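Local coordinates for USG-1 protein homolog (Pseudomonas aeruginosa, PDB 2HJS), which probably acts as an NAD(P)-dependent oxidoreductase of the aspartate-semialdehyde dehydrogenase family and forms a dimer, at residues D246-T251 / L311-D316. Numbering follows the deposited sequence.
Sequences DSLSVT and LWIVSD
Trp312 swings its six-membered ring across to the neighbouring strand, where CH2 lies 3.5 Å from CB of Ser247. With CG anti to the backbone N (chi1 163°), the indole leaves its own strand and approaches Ser247 obliquely, while the CB of Ser249 meets the ring's edge near its plane. Serine suits both places because its small side chain lets the flat ring lie close to the strand; that face also packs against the second subunit, Leu199 of which touches Ser247 and Ala201 of which touches Trp312. The indole NE1 is satisfied by the carbonyl of Pro282. On the other face of the sheet branched aliphatic residues meet; Val250 also packs on Leu138 of helix 133-145. Leu248 and Ile313 cross at a slant, CB to CB 4.0 Å, and CD1 of Ile313 reaches CG2 of Val250 at 3.8 Å, a diagonal contact that links two successive hydrogen-bonded pairs, whose side chains share a face. The antiparallel backbones hold this register through three hydrogen-bonded pairs. Leu248 N to Ile313 O (2.8 Å) and Ile313 N to Leu248 O (2.9 Å) form the central one. These are interior strands of the mixed sheet of the dimerisation domain. With every touching residue buried, the chemistry implies a two-faced sheet: paired N-H and C=O groups satisfy each other, one face is apolar in its middle with Asp246 and Ser315 at one end, and the serine-tryptophan face serves the subunit interface.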
loop_
_atom_site.group_PDB
_atom_site.type_symbol
_atom_site.label_atom_id
_atom_site.label_comp_id
_atom_site.label_asym_id
_atom_site.label_seq_id
_atom_site.Cartn_x
_atom_site.Cartn_y
_atom_site.Cartn_z
ATOM N N ASP A 246 -2.191 10.923 -3.281
ATOM C CA ASP A 246 -1.811 10.069 -2.143
ATOM C C ASP A 246 -2.960 9.123 -1.821
ATOM O O ASP A 246 -4.100 9.561 -1.821
ATOM C CB ASP A 246 -1.540 10.917 -0.899
ATOM C CG ASP A 246 -0.343 11.823 -1.060
ATOM O OD1 ASP A 246 0.659 11.440 -1.736
ATOM O OD2 ASP A 246 -0.413 12.930 -0.496
ATOM N N SER A 247 -2.662 7.847 -1.573
ATOM C CA SER A 247 -3.639 6.860 -1.115
ATOM C C SER A 247 -3.210 6.348 0.275
ATOM O O SER A 247 -2.158 5.740 0.406
ATOM C CB SER A 247 -3.718 5.675 -2.096
ATOM O OG SER A 247 -4.002 6.132 -3.417
ATOM N N LEU A 248 -4.012 6.597 1.305
ATOM C CA LEU A 248 -3.591 6.290 2.670
ATOM C C LEU A 248 -4.476 5.220 3.295
ATOM O O LEU A 248 -5.693 5.311 3.214
ATOM C CB LEU A 248 -3.649 7.543 3.558
ATOM C CG LEU A 248 -3.067 8.863 3.015
ATOM C CD1 LEU A 248 -3.189 9.956 4.077
ATOM C CD2 LEU A 248 -1.604 8.670 2.606
ATOM N N SER A 249 -3.857 4.224 3.923
ATOM C CA SER A 249 -4.589 3.251 4.708
ATOM C C SER A 249 -4.246 3.461 6.181
ATOM O O SER A 249 -3.100 3.334 6.600
ATOM C CB SER A 249 -4.261 1.832 4.250
ATOM O OG SER A 249 -4.907 0.912 5.107
ATOM N N VAL A 250 -5.264 3.819 6.955
ATOM C CA VAL A 250 -5.103 4.233 8.342
ATOM C C VAL A 250 -5.817 3.240 9.259
ATOM O O VAL A 250 -6.909 2.792 8.937
ATOM C CB VAL A 250 -5.682 5.669 8.524
ATOM C CG1 VAL A 250 -5.559 6.160 9.977
ATOM C CG2 VAL A 250 -4.992 6.688 7.548
ATOM N N THR A 251 -5.187 2.876 10.380
ATOM C CA THR A 251 -5.836 2.110 11.459
ATOM C C THR A 251 -5.712 2.885 12.758
ATOM O O THR A 251 -4.604 3.230 13.178
ATOM C CB THR A 251 -5.185 0.747 11.684
ATOM O OG1 THR A 251 -5.006 0.112 10.426
ATOM C CG2 THR A 251 -6.065 -0.157 12.574
ATOM N N LEU A 311 -9.651 3.618 8.048
ATOM C CA LEU A 311 -10.071 4.637 7.099
ATOM C C LEU A 311 -9.197 4.473 5.861
ATOM O O LEU A 311 -8.044 4.104 5.979
ATOM C CB LEU A 311 -9.797 6.060 7.640
ATOM C CG LEU A 311 -10.221 6.476 9.047
ATOM C CD1 LEU A 311 -9.537 7.787 9.336
ATOM C CD2 LEU A 311 -11.719 6.683 9.084
ATOM N N TRP A 312 -9.741 4.820 4.697
ATOM C CA TRP A 312 -8.970 4.913 3.462
ATOM C C TRP A 312 -9.138 6.333 2.961
ATOM O O TRP A 312 -10.243 6.831 2.887
ATOM C CB TRP A 312 -9.488 3.893 2.455
ATOM C CG TRP A 312 -9.094 4.096 0.994
ATOM C CD1 TRP A 312 -9.847 4.720 0.013
ATOM C CD2 TRP A 312 -7.896 3.628 0.340
ATOM N NE1 TRP A 312 -9.176 4.664 -1.191
ATOM C CE2 TRP A 312 -7.983 4.010 -1.018
ATOM C CE3 TRP A 312 -6.753 2.938 0.775
ATOM C CZ2 TRP A 312 -6.990 3.687 -1.958
ATOM C CZ3 TRP A 312 -5.757 2.632 -0.158
ATOM C CH2 TRP A 312 -5.896 3.003 -1.515
ATOM N N ILE A 313 -8.026 7.003 2.678
ATOM C CA ILE A 313 -8.042 8.424 2.351
ATOM C C ILE A 313 -7.372 8.624 0.993
ATOM O O ILE A 313 -6.300 8.076 0.742
ATOM C CB ILE A 313 -7.272 9.246 3.423
ATOM C CG1 ILE A 313 -7.826 8.972 4.831
ATOM C CG2 ILE A 313 -7.293 10.754 3.059
ATOM C CD1 ILE A 313 -6.961 9.557 5.960
ATOM N N VAL A 314 -8.010 9.366 0.094
ATOM C CA VAL A 314 -7.320 9.727 -1.142
ATOM C C VAL A 314 -7.438 11.212 -1.365
ATOM O O VAL A 314 -8.485 11.814 -1.116
ATOM C CB VAL A 314 -7.755 8.891 -2.419
ATOM C CG1 VAL A 314 -7.406 7.345 -2.261
ATOM C CG2 VAL A 314 -9.199 9.107 -2.800
ATOM N N SER A 315 -6.346 11.804 -1.813
ATOM C CA SER A 315 -6.290 13.251 -2.009
ATOM C C SER A 315 -5.267 13.593 -3.077
ATOM O O SER A 315 -4.292 12.841 -3.292
ATOM C CB SER A 315 -5.861 13.924 -0.705
ATOM O OG SER A 315 -6.286 15.291 -0.689
ATOM N N ASP A 316 -5.491 14.725 -3.723
ATOM C CA ASP A 316 -4.554 15.294 -4.680
ATOM C C ASP A 316 -3.394 15.948 -3.901
ATOM O O ASP A 316 -3.539 17.035 -3.325
ATOM C CB ASP A 316 -5.287 16.306 -5.584
ATOM C CG ASP A 316 -4.412 16.852 -6.698
ATOM O OD1 ASP A 316 -3.161 16.882 -6.527
ATOM O OD2 ASP A 316 -4.982 17.270 -7.740
#